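Local coordinates for protein 1-deoxy-D-xylulose 5-phosphate reductoisomerase (Zymomonas mobilis, PDB 1R0K) that catalyses the NADPH-dependent rearrangement and reduction of 1-deoxy-D-xylulose 5-phosphate to 2-C-methyl-D-erythritol 4-phosphate, using a divalent metal ion, in isoprenoid biosynthesis, at residues V245-V250 / L258-S263; L147-E152 / P264-P269; T192-V197 / L337-G342; G177-T182 / I210-M215; V129-L134 / S363-V368. One frame throughout, in Å; residues are numbered along the deposited sequence.

Interaction 1: residues V245-V250 / L258-S263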
# COMPACT_ATOMS: atom_id res chain seq x y z
N VAL B 245 -6.02 1.52 12.05
CA VAL B 245 -6.63 1.16 10.78
C VAL B 245 -5.52 0.97 9.76
O VAL B 245 -5.61 0.11 8.88
CB VAL B 245 -7.64 2.23 10.29
CG1 VAL B 245 -8.95 2.06 11.05
CG2 VAL B 245 -7.09 3.62 10.51
N ILE B 246 -4.46 1.77 9.88
CA ILE B 246 -3.30 1.57 9.02
C ILE B 246 -2.55 0.52 9.83
O ILE B 246 -2.13 0.78 10.97
CB ILE B 246 -2.44 2.85 8.87
CG1 ILE B 246 -3.22 3.89 8.06
CG2 ILE B 246 -1.11 2.51 8.20
CD1 ILE B 246 -2.45 5.16 7.76
N HIS B 247 -2.42 -0.66 9.26
CA HIS B 247 -1.81 -1.79 9.96
C HIS B 247 -0.28 -1.85 9.95
O HIS B 247 0.30 -2.63 10.70
CB HIS B 247 -2.44 -3.07 9.43
CG HIS B 247 -3.92 -3.14 9.65
ND1 HIS B 247 -4.80 -3.63 8.72
CD2 HIS B 247 -4.68 -2.74 10.71
CE1 HIS B 247 -6.04 -3.53 9.18
NE2 HIS B 247 -5.99 -2.99 10.38
N SER B 248 0.34 -1.01 9.11
CA SER B 248 1.80 -0.85 8.99
C SER B 248 2.18 -0.35 7.60
O SER B 248 1.37 -0.39 6.67
CB SER B 248 2.56 -2.13 9.33
OG SER B 248 2.74 -2.22 10.73
N MET B 249 3.41 0.13 7.45
CA MET B 249 3.82 0.68 6.17
C MET B 249 5.27 0.43 5.80
O MET B 249 6.09 0.08 6.66
CB MET B 249 3.57 2.19 6.18
CG MET B 249 2.22 2.60 6.75
SD MET B 249 2.00 4.41 6.78
CE MET B 249 2.39 4.77 8.48
N VAL B 250 5.58 0.62 4.52
CA VAL B 250 6.93 0.45 4.01
C VAL B 250 7.25 1.61 3.07
O VAL B 250 6.52 1.85 2.10
CB VAL B 250 7.09 -0.86 3.21
CG1 VAL B 250 8.51 -0.96 2.66
CG2 VAL B 250 6.80 -2.07 4.09
N LEU B 258 4.03 2.60 0.95
CA LEU B 258 2.91 1.71 0.70
C LEU B 258 2.38 1.29 2.06
O LEU B 258 3.15 0.92 2.94
CB LEU B 258 3.36 0.48 -0.10
CG LEU B 258 3.87 0.78 -1.51
CD1 LEU B 258 4.20 -0.52 -2.23
CD2 LEU B 258 2.80 1.57 -2.27
N ALA B 259 1.07 1.36 2.23
CA ALA B 259 0.47 1.00 3.50
C ALA B 259 -0.66 0.01 3.29
O ALA B 259 -1.27 -0.04 2.23
CB ALA B 259 -0.05 2.25 4.20
N GLN B 260 -0.92 -0.81 4.31
CA GLN B 260 -2.01 -1.76 4.23
C GLN B 260 -2.99 -1.24 5.26
O GLN B 260 -2.63 -1.00 6.42
CB GLN B 260 -1.55 -3.17 4.56
CG GLN B 260 -2.57 -4.26 4.17
CD GLN B 260 -3.65 -4.48 5.22
OE1 GLN B 260 -4.65 -5.17 4.97
NE2 GLN B 260 -3.46 -3.90 6.40
N ILE B 261 -4.23 -1.04 4.83
CA ILE B 261 -5.28 -0.50 5.69
C ILE B 261 -6.51 -1.39 5.63
O ILE B 261 -6.73 -2.08 4.64
CB ILE B 261 -5.67 0.93 5.20
CG1 ILE B 261 -4.41 1.78 5.04
CG2 ILE B 261 -6.64 1.58 6.18
CD1 ILE B 261 -4.66 3.16 4.44
N GLY B 262 -7.32 -1.38 6.68
CA GLY B 262 -8.53 -2.19 6.65
C GLY B 262 -9.22 -2.36 7.98
O GLY B 262 -8.78 -1.80 8.99
N SER B 263 -10.32 -3.10 7.98
CA SER B 263 -11.06 -3.39 9.20
C SER B 263 -10.16 -4.35 10.00
O SER B 263 -9.14 -4.82 9.48
CB SER B 263 -12.38 -4.07 8.87
OG SER B 263 -12.18 -5.17 8.00
O HOH W 1 -8.55 -2.38 11.60
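L258 and V250 form a hydrogen-bonded antiparallel pair, with L258 N giving to V250 O at 2.8 Å and V250 N giving back to L258 O. Next comes A259, whose methyl is pressed hard against the M249 side chain: CB sits 3.4 Å from M249 CG, tighter than a normal carbon contact. Q260 faces two residues at once. Its O takes H247 N, while its own N reaches S248 O only weakly. Beyond the backbone, the Q260 chain turns at chi2 (-84°) and brings NE2 to H247 ND1 at 2.7 Å; amide and imidazole are nearly coplanar, 24° apart, so the donor meets the ring nitrogen close to the ring plane. With an alanine in place of H247, the Q260 amide would probably lose the acceptor that helps fix its rotation, and the water bound to H247 NE2 one of its partners. I261 runs alongside I246, CG1 to CG1 at 3.9 Å. G262 N then closes the ladder on V245 O at 3.2 Å, and that same oxygen lies over the H247 ring. G262 O shares the H247 NE2 water. Between the I246-I261 and M249-A259 pairs, two residues face one: this is a beta bulge in a beta hairpin, whose second strand pairs with a strand of the second subunit and continues the sheet across the dimer interface.

Interaction 2: residues L147-E152 / P264-P269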
# COMPACT_ATOMS: atom_id res chain seq x y z
N LEU B 147 4.74 -17.13 5.30
CA LEU B 147 3.83 -15.99 5.24
C LEU B 147 3.36 -15.62 6.64
O LEU B 147 2.69 -16.40 7.31
CB LEU B 147 2.63 -16.35 4.35
CG LEU B 147 3.00 -16.88 2.96
CD1 LEU B 147 1.77 -17.48 2.28
CD2 LEU B 147 3.59 -15.75 2.13
N PRO B 148 3.71 -14.40 7.10
CA PRO B 148 3.32 -13.93 8.43
C PRO B 148 1.82 -13.64 8.51
O PRO B 148 1.26 -12.98 7.64
CB PRO B 148 4.16 -12.67 8.61
CG PRO B 148 4.23 -12.13 7.19
CD PRO B 148 4.49 -13.38 6.37
N VAL B 149 1.19 -14.13 9.57
CA VAL B 149 -0.25 -13.99 9.76
C VAL B 149 -0.72 -12.77 10.56
O VAL B 149 -1.76 -12.18 10.24
CB VAL B 149 -0.82 -15.26 10.44
CG1 VAL B 149 -2.29 -15.06 10.80
CG2 VAL B 149 -0.66 -16.44 9.49
N ASP B 150 0.02 -12.39 11.59
CA ASP B 150 -0.39 -11.25 12.41
C ASP B 150 -0.53 -9.94 11.63
O ASP B 150 0.18 -9.70 10.66
CB ASP B 150 0.57 -11.11 13.60
CG ASP B 150 0.46 -12.29 14.57
OD1 ASP B 150 -0.57 -13.00 14.52
OD2 ASP B 150 1.38 -12.50 15.38
N SER B 151 -1.46 -9.11 12.08
CA SER B 151 -1.79 -7.84 11.42
C SER B 151 -0.68 -6.95 10.91
O SER B 151 -0.70 -6.57 9.74
CB SER B 151 -2.71 -7.01 12.32
OG SER B 151 -3.93 -7.68 12.52
N GLU B 152 0.26 -6.59 11.77
CA GLU B 152 1.34 -5.72 11.35
C GLU B 152 2.28 -6.39 10.36
O GLU B 152 2.67 -5.79 9.35
CB GLU B 152 2.15 -5.25 12.57
CG GLU B 152 1.39 -4.36 13.55
CD GLU B 152 0.47 -5.12 14.49
OE1 GLU B 152 0.61 -6.36 14.62
OE2 GLU B 152 -0.38 -4.46 15.12
N PRO B 264 -10.51 -4.64 11.26
CA PRO B 264 -9.69 -5.54 12.08
C PRO B 264 -9.89 -7.05 11.86
O PRO B 264 -9.19 -7.86 12.48
CB PRO B 264 -10.04 -5.11 13.50
CG PRO B 264 -11.48 -4.71 13.37
CD PRO B 264 -11.50 -3.93 12.09
N ASP B 265 -10.83 -7.43 11.00
CA ASP B 265 -11.11 -8.84 10.72
C ASP B 265 -9.84 -9.60 10.34
O ASP B 265 -9.21 -9.30 9.32
CB ASP B 265 -12.13 -8.95 9.59
CG ASP B 265 -12.84 -10.29 9.56
OD1 ASP B 265 -12.18 -11.33 9.77
OD2 ASP B 265 -14.06 -10.30 9.31
N MET B 266 -9.48 -10.60 11.14
CA MET B 266 -8.27 -11.37 10.87
C MET B 266 -8.38 -12.24 9.63
O MET B 266 -7.39 -12.82 9.19
CB MET B 266 -7.92 -12.23 12.09
CG MET B 266 -7.29 -11.45 13.24
SD MET B 266 -5.79 -10.56 12.74
CE MET B 266 -4.65 -11.94 12.41
N ARG B 267 -9.58 -12.35 9.06
CA ARG B 267 -9.73 -13.15 7.84
C ARG B 267 -9.05 -12.45 6.67
O ARG B 267 -8.76 -13.07 5.65
CB ARG B 267 -11.20 -13.42 7.53
CG ARG B 267 -11.81 -14.51 8.41
CD ARG B 267 -13.30 -14.70 8.17
NE ARG B 267 -14.05 -13.50 8.55
CZ ARG B 267 -15.38 -13.44 8.58
NH1 ARG B 267 -16.10 -14.51 8.25
NH2 ARG B 267 -15.99 -12.31 8.91
N THR B 268 -8.79 -11.15 6.80
CA THR B 268 -8.13 -10.43 5.72
C THR B 268 -6.67 -10.89 5.63
O THR B 268 -6.24 -11.34 4.58
CB THR B 268 -8.22 -8.90 5.90
OG1 THR B 268 -9.58 -8.49 5.72
CG2 THR B 268 -7.34 -8.18 4.88
N PRO B 269 -5.90 -10.77 6.72
CA PRO B 269 -4.51 -11.24 6.62
C PRO B 269 -4.44 -12.76 6.42
O PRO B 269 -3.59 -13.25 5.68
CB PRO B 269 -3.89 -10.78 7.94
CG PRO B 269 -5.07 -10.71 8.89
CD PRO B 269 -6.12 -10.08 8.00
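V149 meets the start of helix 267-275 with both its backbone and its side chain. Its carbonyl oxygen faces carbon on two fronts: P269 CB is 3.4 Å from V149 O, and the M266 methyl CE lies 3.6 Å from the same oxygen. The methyl also comes within 4.2 Å of V149 CG1. M266 gets there by folding back on itself, bent at both chi2 (-58°) and chi3 (-67°), which swings the sulfur and methyl toward V149 and S151. D150, a predicted manganese ligand, adds little beyond its CA near that methyl; its carboxylate turns to K125 in a long, weak ion pair. At S151, a predicted substrate-binding residue, OG stands 3.4 Å from M266 SD. Behind the methionine, R267 clasps D265 side-on, NH2 to OD2 at 2.8 Å and NE to OD1, while D265 OD1 also accepts from R267 N, a capping bond at the turn into the helix. R267 also forms a salt bridge with D22, and M266 touches I16 of the predicted NADPH site. Chemically, the two segments meet through a flexible thioether, a proline ring and a valine, without a hydrogen bond between them; the joint, S151 included, rests on van der Waals fit.

Interaction 3: residues T192-V197 / L337-G342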
# COMPACT_ATOMS: atom_id res chain seq x y z
N THR B 192 -3.30 -1.33 38.73
CA THR B 192 -3.58 -2.64 39.32
C THR B 192 -3.87 -3.66 38.22
O THR B 192 -4.26 -3.30 37.11
CB THR B 192 -4.81 -2.60 40.26
OG1 THR B 192 -5.98 -2.30 39.50
CG2 THR B 192 -4.63 -1.54 41.34
N PRO B 193 -3.68 -4.96 38.52
CA PRO B 193 -3.93 -6.03 37.54
C PRO B 193 -5.37 -5.99 37.06
O PRO B 193 -5.65 -6.28 35.90
CB PRO B 193 -3.64 -7.30 38.34
CG PRO B 193 -2.66 -6.84 39.38
CD PRO B 193 -3.22 -5.52 39.80
N GLU B 194 -6.28 -5.65 37.96
CA GLU B 194 -7.70 -5.59 37.62
C GLU B 194 -7.99 -4.52 36.56
O GLU B 194 -8.81 -4.73 35.66
CB GLU B 194 -8.53 -5.33 38.88
CG GLU B 194 -8.51 -6.49 39.87
CD GLU B 194 -7.42 -6.37 40.93
OE1 GLU B 194 -6.36 -5.77 40.65
OE2 GLU B 194 -7.63 -6.89 42.04
N ARG B 195 -7.31 -3.39 36.65
CA ARG B 195 -7.53 -2.32 35.68
C ARG B 195 -6.81 -2.60 34.37
O ARG B 195 -7.38 -2.41 33.29
CB ARG B 195 -7.04 -0.98 36.24
CG ARG B 195 -7.79 0.20 35.64
CD ARG B 195 -6.92 1.16 34.84
NE ARG B 195 -6.12 2.04 35.69
CZ ARG B 195 -5.79 3.29 35.36
NH1 ARG B 195 -6.20 3.80 34.21
NH2 ARG B 195 -5.04 4.01 36.17
N ALA B 196 -5.57 -3.07 34.47
CA ALA B 196 -4.74 -3.36 33.30
C ALA B 196 -5.28 -4.38 32.31
O ALA B 196 -5.02 -4.29 31.12
CB ALA B 196 -3.35 -3.79 33.76
N VAL B 197 -6.03 -5.36 32.80
CA VAL B 197 -6.56 -6.39 31.91
C VAL B 197 -7.88 -6.02 31.25
O VAL B 197 -8.35 -6.73 30.36
CB VAL B 197 -6.75 -7.72 32.66
CG1 VAL B 197 -5.42 -8.19 33.23
CG2 VAL B 197 -7.78 -7.55 33.77
N LEU B 337 0.19 -9.94 37.62
CA LEU B 337 -1.19 -10.41 37.72
C LEU B 337 -1.45 -11.07 39.07
O LEU B 337 -2.56 -10.99 39.61
CB LEU B 337 -1.49 -11.39 36.59
CG LEU B 337 -1.55 -10.77 35.20
CD1 LEU B 337 -1.71 -11.86 34.16
CD2 LEU B 337 -2.72 -9.78 35.12
N ASP B 338 -0.43 -11.72 39.62
CA ASP B 338 -0.55 -12.40 40.92
C ASP B 338 -0.34 -11.40 42.06
O ASP B 338 -0.35 -11.77 43.24
CB ASP B 338 0.49 -13.52 41.03
CG ASP B 338 0.22 -14.44 42.21
OD1 ASP B 338 1.20 -15.00 42.75
OD2 ASP B 338 -0.96 -14.61 42.58
N LYS B 339 -0.13 -10.13 41.70
CA LYS B 339 0.07 -9.05 42.66
C LYS B 339 1.32 -9.17 43.52
O LYS B 339 1.29 -8.87 44.72
CB LYS B 339 -1.17 -8.92 43.54
CG LYS B 339 -2.44 -8.67 42.75
CD LYS B 339 -3.64 -8.46 43.65
CE LYS B 339 -4.88 -8.15 42.83
NZ LYS B 339 -6.04 -7.87 43.72
N LYS B 340 2.42 -9.59 42.91
CA LYS B 340 3.68 -9.72 43.64
C LYS B 340 4.61 -8.55 43.34
O LYS B 340 5.56 -8.30 44.08
CB LYS B 340 4.37 -11.04 43.28
CG LYS B 340 3.72 -12.28 43.90
CD LYS B 340 4.59 -13.51 43.68
CE LYS B 340 4.04 -14.72 44.41
NZ LYS B 340 4.94 -15.90 44.28
N ILE B 341 4.33 -7.84 42.25
CA ILE B 341 5.12 -6.68 41.85
C ILE B 341 4.21 -5.61 41.25
O ILE B 341 3.03 -5.85 40.98
CB ILE B 341 6.18 -7.06 40.79
CG1 ILE B 341 5.50 -7.60 39.53
CG2 ILE B 341 7.15 -8.09 41.35
CD1 ILE B 341 6.46 -7.96 38.41
N GLY B 342 4.76 -4.42 41.04
CA GLY B 342 3.98 -3.34 40.47
C GLY B 342 4.00 -3.40 38.95
O GLY B 342 4.81 -4.14 38.37
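P193, the first residue of the short helix 193-196, puts its ring against the last residue of helix 321-337: CB is 4.0 Å from L337 CA. Further along the ring, P193 CG meets K339 CG at 3.8 Å, the lysine chain passing at about a right angle. L337 extends one branch, CD2, to V197 CG1 at 3.7 Å, and the same methyl nears P193 CB. I210 of helix 206-214 touches both V197 and L337 and so packs against this apolar patch.

The charged contact is a single salt bridge. K339 is fully extended beyond CG and crosses E194 nearly at a right angle, bringing NZ to E194 OE2 at 2.5 Å. That is shorter than usual, and the exact value deserves caution. The glutamate chain bends at chi2 (92°) to come round, and NZ arrives on the syn side of OE2, tilted 22° from the carboxylate plane.

T192 OG1 caps R195 N, weakly, at the start of the short helix, and K339, with positive phi, completes a Schellman motif at the end of the long one. At that C-terminal end the lysine's charge may be mildly favoured by the dipole of helix 321-337, while the bridge to E194 lies at the surface, where solvent probably weakens it; the proline, leucine and valine supply the less exposed, apolar part of the contact.

Interaction 4: residues G177-T182 / I210-M215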
# COMPACT_ATOMS: atom_id res chain seq x y z
N GLY B 177 -0.74 1.94 20.81
CA GLY B 177 -0.20 2.66 21.95
C GLY B 177 -0.69 2.02 23.24
O GLY B 177 -0.22 2.35 24.33
N GLY B 178 -1.64 1.11 23.11
CA GLY B 178 -2.18 0.43 24.27
C GLY B 178 -3.13 1.28 25.09
O GLY B 178 -3.34 2.44 24.78
N PRO B 179 -3.71 0.72 26.15
CA PRO B 179 -4.65 1.45 27.01
C PRO B 179 -4.04 2.61 27.79
O PRO B 179 -4.76 3.51 28.23
CB PRO B 179 -5.21 0.36 27.92
CG PRO B 179 -4.05 -0.57 28.07
CD PRO B 179 -3.53 -0.66 26.65
N PHE B 180 -2.72 2.61 27.95
CA PHE B 180 -2.06 3.69 28.70
C PHE B 180 -1.24 4.62 27.83
O PHE B 180 -0.28 5.23 28.29
CB PHE B 180 -1.18 3.09 29.79
CG PHE B 180 -1.93 2.22 30.75
CD1 PHE B 180 -3.10 2.67 31.35
CD2 PHE B 180 -1.50 0.93 31.02
CE1 PHE B 180 -3.83 1.86 32.21
CE2 PHE B 180 -2.23 0.10 31.88
CZ PHE B 180 -3.40 0.58 32.47
N ARG B 181 -1.65 4.74 26.57
CA ARG B 181 -0.96 5.60 25.61
C ARG B 181 -0.73 7.02 26.12
O ARG B 181 0.30 7.63 25.83
CB ARG B 181 -1.76 5.66 24.30
CG ARG B 181 -1.20 6.65 23.27
CD ARG B 181 -2.02 6.64 21.98
NE ARG B 181 -3.43 6.97 22.21
CZ ARG B 181 -3.93 8.21 22.20
NH1 ARG B 181 -3.14 9.25 21.97
NH2 ARG B 181 -5.22 8.40 22.41
N THR B 182 -1.69 7.56 26.86
CA THR B 182 -1.56 8.92 27.37
C THR B 182 -1.35 9.00 28.87
O THR B 182 -1.43 10.09 29.46
CB THR B 182 -2.80 9.75 27.02
OG1 THR B 182 -3.94 9.22 27.71
CG2 THR B 182 -3.06 9.72 25.52
N ILE B 210 -1.77 -7.33 29.23
CA ILE B 210 -0.65 -6.69 29.90
C ILE B 210 0.44 -6.28 28.91
O ILE B 210 0.98 -5.18 29.00
CB ILE B 210 -0.05 -7.61 31.00
CG1 ILE B 210 -1.14 -7.99 32.00
CG2 ILE B 210 1.08 -6.89 31.72
CD1 ILE B 210 -1.85 -6.81 32.64
N ASP B 211 0.77 -7.17 27.97
CA ASP B 211 1.79 -6.88 26.97
C ASP B 211 1.40 -5.66 26.14
O ASP B 211 2.26 -4.90 25.68
CB ASP B 211 2.02 -8.08 26.05
CG ASP B 211 2.78 -9.20 26.74
OD1 ASP B 211 3.44 -8.94 27.77
OD2 ASP B 211 2.74 -10.34 26.22
N SER B 212 0.10 -5.48 25.94
CA SER B 212 -0.40 -4.34 25.19
C SER B 212 -0.20 -3.08 26.04
O SER B 212 0.21 -2.04 25.54
CB SER B 212 -1.88 -4.54 24.87
OG SER B 212 -2.46 -3.36 24.32
N ALA B 213 -0.48 -3.20 27.33
CA ALA B 213 -0.36 -2.09 28.26
C ALA B 213 1.08 -1.61 28.43
O ALA B 213 1.33 -0.42 28.55
CB ALA B 213 -0.95 -2.48 29.61
N THR B 214 2.02 -2.54 28.45
CA THR B 214 3.43 -2.19 28.62
C THR B 214 4.10 -1.95 27.27
O THR B 214 5.22 -1.44 27.20
CB THR B 214 4.20 -3.31 29.32
OG1 THR B 214 4.22 -4.46 28.47
CG2 THR B 214 3.55 -3.68 30.65
N MET B 215 3.40 -2.33 26.20
CA MET B 215 3.89 -2.22 24.84
C MET B 215 4.96 -3.27 24.56
O MET B 215 5.72 -3.15 23.60
CB MET B 215 4.41 -0.81 24.54
CG MET B 215 3.30 0.22 24.34
SD MET B 215 3.85 1.70 23.45
CE MET B 215 3.73 1.14 21.74
O HOH W 2 -0.39 1.36 27.00
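A type I beta turn, G178 to R181, in the loop that follows strand 168-175 packs P179 and F180 on A213, near the C-terminal end of helix 206-214. The spot lies beside the predicted substrate site, to which S212 and the neighbouring S176 belong. The A213 methyl is where both rings meet the helix. Its CB lies 3.7 Å from F180 CE2, meeting the ring obliquely, and P179 CG is 4.0 Å from the same methyl. The proline also covers one face of the phenyl ring, near its rim, and F343 stacks edge-to-face on F180. With chi1 at -58°, F180 CG stands beside its own backbone N, and this turns the CD2-CE2 side of the ring to the methyl.

One residue earlier in the helix, S212 OG is anti to its backbone N (chi1 171°) and comes 3.7 Å from P179 CD. G178 lies almost on the helix backbone, with CA 3.7 Å from S212 O; a side chain here would collide with that oxygen, and the residue's positive phi also suits glycine. G177 O sits 4.1 Å from M215 CG, where the chain leaves the helix with positive phi. Loop and helix share no direct hydrogen bond, and one water does the polar work: it donates to G177 O and to A213 O, the latter at 2.9 Å, and accepts from F180 N at 2.8 Å.

Interaction 5: residues V129-L134 / S363-V368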
# COMPACT_ATOMS: atom_id res chain seq x y z
N VAL B 129 10.33 -14.80 17.76
CA VAL B 129 10.79 -14.03 18.91
C VAL B 129 11.91 -14.77 19.63
O VAL B 129 12.96 -14.20 19.91
CB VAL B 129 9.65 -13.80 19.92
CG1 VAL B 129 10.20 -13.20 21.21
CG2 VAL B 129 8.60 -12.88 19.32
N SER B 130 11.69 -16.05 19.90
CA SER B 130 12.67 -16.84 20.63
C SER B 130 13.61 -17.66 19.75
O SER B 130 14.78 -17.85 20.11
CB SER B 130 11.95 -17.76 21.61
OG SER B 130 11.09 -17.00 22.45
N ALA B 131 13.12 -18.15 18.62
CA ALA B 131 13.95 -18.96 17.73
C ALA B 131 14.02 -18.41 16.30
O ALA B 131 14.14 -19.18 15.34
CB ALA B 131 13.42 -20.38 17.71
N GLY B 132 13.95 -17.09 16.17
CA GLY B 132 13.99 -16.46 14.85
C GLY B 132 15.12 -16.90 13.93
O GLY B 132 14.88 -17.24 12.76
N GLY B 133 16.35 -16.89 14.44
CA GLY B 133 17.49 -17.29 13.64
C GLY B 133 17.37 -18.69 13.08
O GLY B 133 17.58 -18.91 11.89
N LEU B 134 17.03 -19.64 13.94
CA LEU B 134 16.88 -21.03 13.55
C LEU B 134 15.75 -21.23 12.54
O LEU B 134 15.90 -21.96 11.56
CB LEU B 134 16.59 -21.89 14.78
CG LEU B 134 17.69 -21.91 15.84
CD1 LEU B 134 17.20 -22.71 17.04
CD2 LEU B 134 18.96 -22.50 15.27
N SER B 363 21.46 -23.07 19.01
CA SER B 363 21.86 -23.74 17.77
C SER B 363 20.79 -24.75 17.37
O SER B 363 20.83 -25.31 16.27
CB SER B 363 23.21 -24.44 17.93
OG SER B 363 23.09 -25.57 18.78
N SER B 364 19.83 -24.98 18.26
CA SER B 364 18.73 -25.93 18.01
C SER B 364 17.56 -25.54 18.89
O SER B 364 17.71 -24.74 19.82
CB SER B 364 19.17 -27.35 18.37
OG SER B 364 19.29 -27.49 19.77
N LEU B 365 16.38 -26.11 18.63
CA LEU B 365 15.22 -25.80 19.45
C LEU B 365 15.47 -26.26 20.88
O LEU B 365 14.97 -25.65 21.83
CB LEU B 365 13.96 -26.50 18.90
CG LEU B 365 13.32 -25.90 17.64
CD1 LEU B 365 12.05 -26.66 17.30
CD2 LEU B 365 13.02 -24.42 17.87
N GLU B 366 16.27 -27.31 21.04
CA GLU B 366 16.58 -27.81 22.37
C GLU B 366 17.26 -26.72 23.19
O GLU B 366 16.99 -26.59 24.39
CB GLU B 366 17.47 -29.05 22.28
CG GLU B 366 16.77 -30.28 21.69
CD GLU B 366 16.13 -30.01 20.34
OE1 GLU B 366 16.85 -29.65 19.37
OE2 GLU B 366 14.89 -30.14 20.23
N ASP B 367 18.13 -25.94 22.56
CA ASP B 367 18.81 -24.84 23.25
C ASP B 367 17.81 -23.75 23.62
O ASP B 367 17.88 -23.16 24.70
CB ASP B 367 19.91 -24.22 22.38
CG ASP B 367 21.09 -25.16 22.14
OD1 ASP B 367 21.31 -26.07 22.96
OD2 ASP B 367 21.80 -24.96 21.14
N VAL B 368 16.87 -23.48 22.72
CA VAL B 368 15.86 -22.46 22.97
C VAL B 368 15.04 -22.82 24.21
O VAL B 368 14.86 -21.99 25.10
CB VAL B 368 14.92 -22.31 21.76
CG1 VAL B 368 13.80 -21.31 22.07
CG2 VAL B 368 15.72 -21.84 20.54
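L134 stands with CG beside its backbone N (chi1 -61°) and chi2 extended (175°), which spreads its two methyls over the start of helix 365-385. CD1 lies 3.4 Å from S364 C, and CD2 comes to 3.5 Å from S363 O. On the other helix, V368 has CG1 anti to its backbone N (chi1 176°), and its two branches are shared out: CG2 faces both L134 CD1 and A131 CB, the latter at 3.9 Å, while CG1 reaches S130 CB at 4.0 Å. L365 CD2 adds a further methyl against A131 CB. If L134 were an alanine, the helix start would probably lose its apolar cover, leaving a gap beside V368 CG2 and over the S363-S364 backbone. That start is itself well tied: D367 OD2 accepts from S363 N at 2.9 Å and from S363 OG, and S364 OG caps D367 N weakly. K108 and L111 of helix 107-115 touch L365, and A323 and N326 of helix 321-337 touch S130. What results is close packing of two helix starts, with L134 laid over the S363-S364 backbone and V368 against S130 and A131, joining helix 132-142, near the predicted NADPH site, to the C-terminal helix 365-385.

How the interactions relate
Following the chain, interaction 5 opens first at 129-134 and closes last at 363-368, so the other four lie within its span. Interaction 2 opens at 147-152, which carries predicted metal ligands, and closes at 264-269, enclosing interactions 4 and 1. Interaction 4 (177-182 with 210-215) crosses interaction 3 (192-197 with 337-342), which starts inside it, and the two touch mainly through I210, and through R195 on F180. Interaction 3 also crosses interaction 2 and spans interaction 1, the hairpin at the dimer interface. Interactions 1 and 2 touch as well, S248 and H247 against E152 and S151. Together they tie the predicted NADPH-binding region, the central part with the predicted metal and substrate residues, and the C-terminal helices.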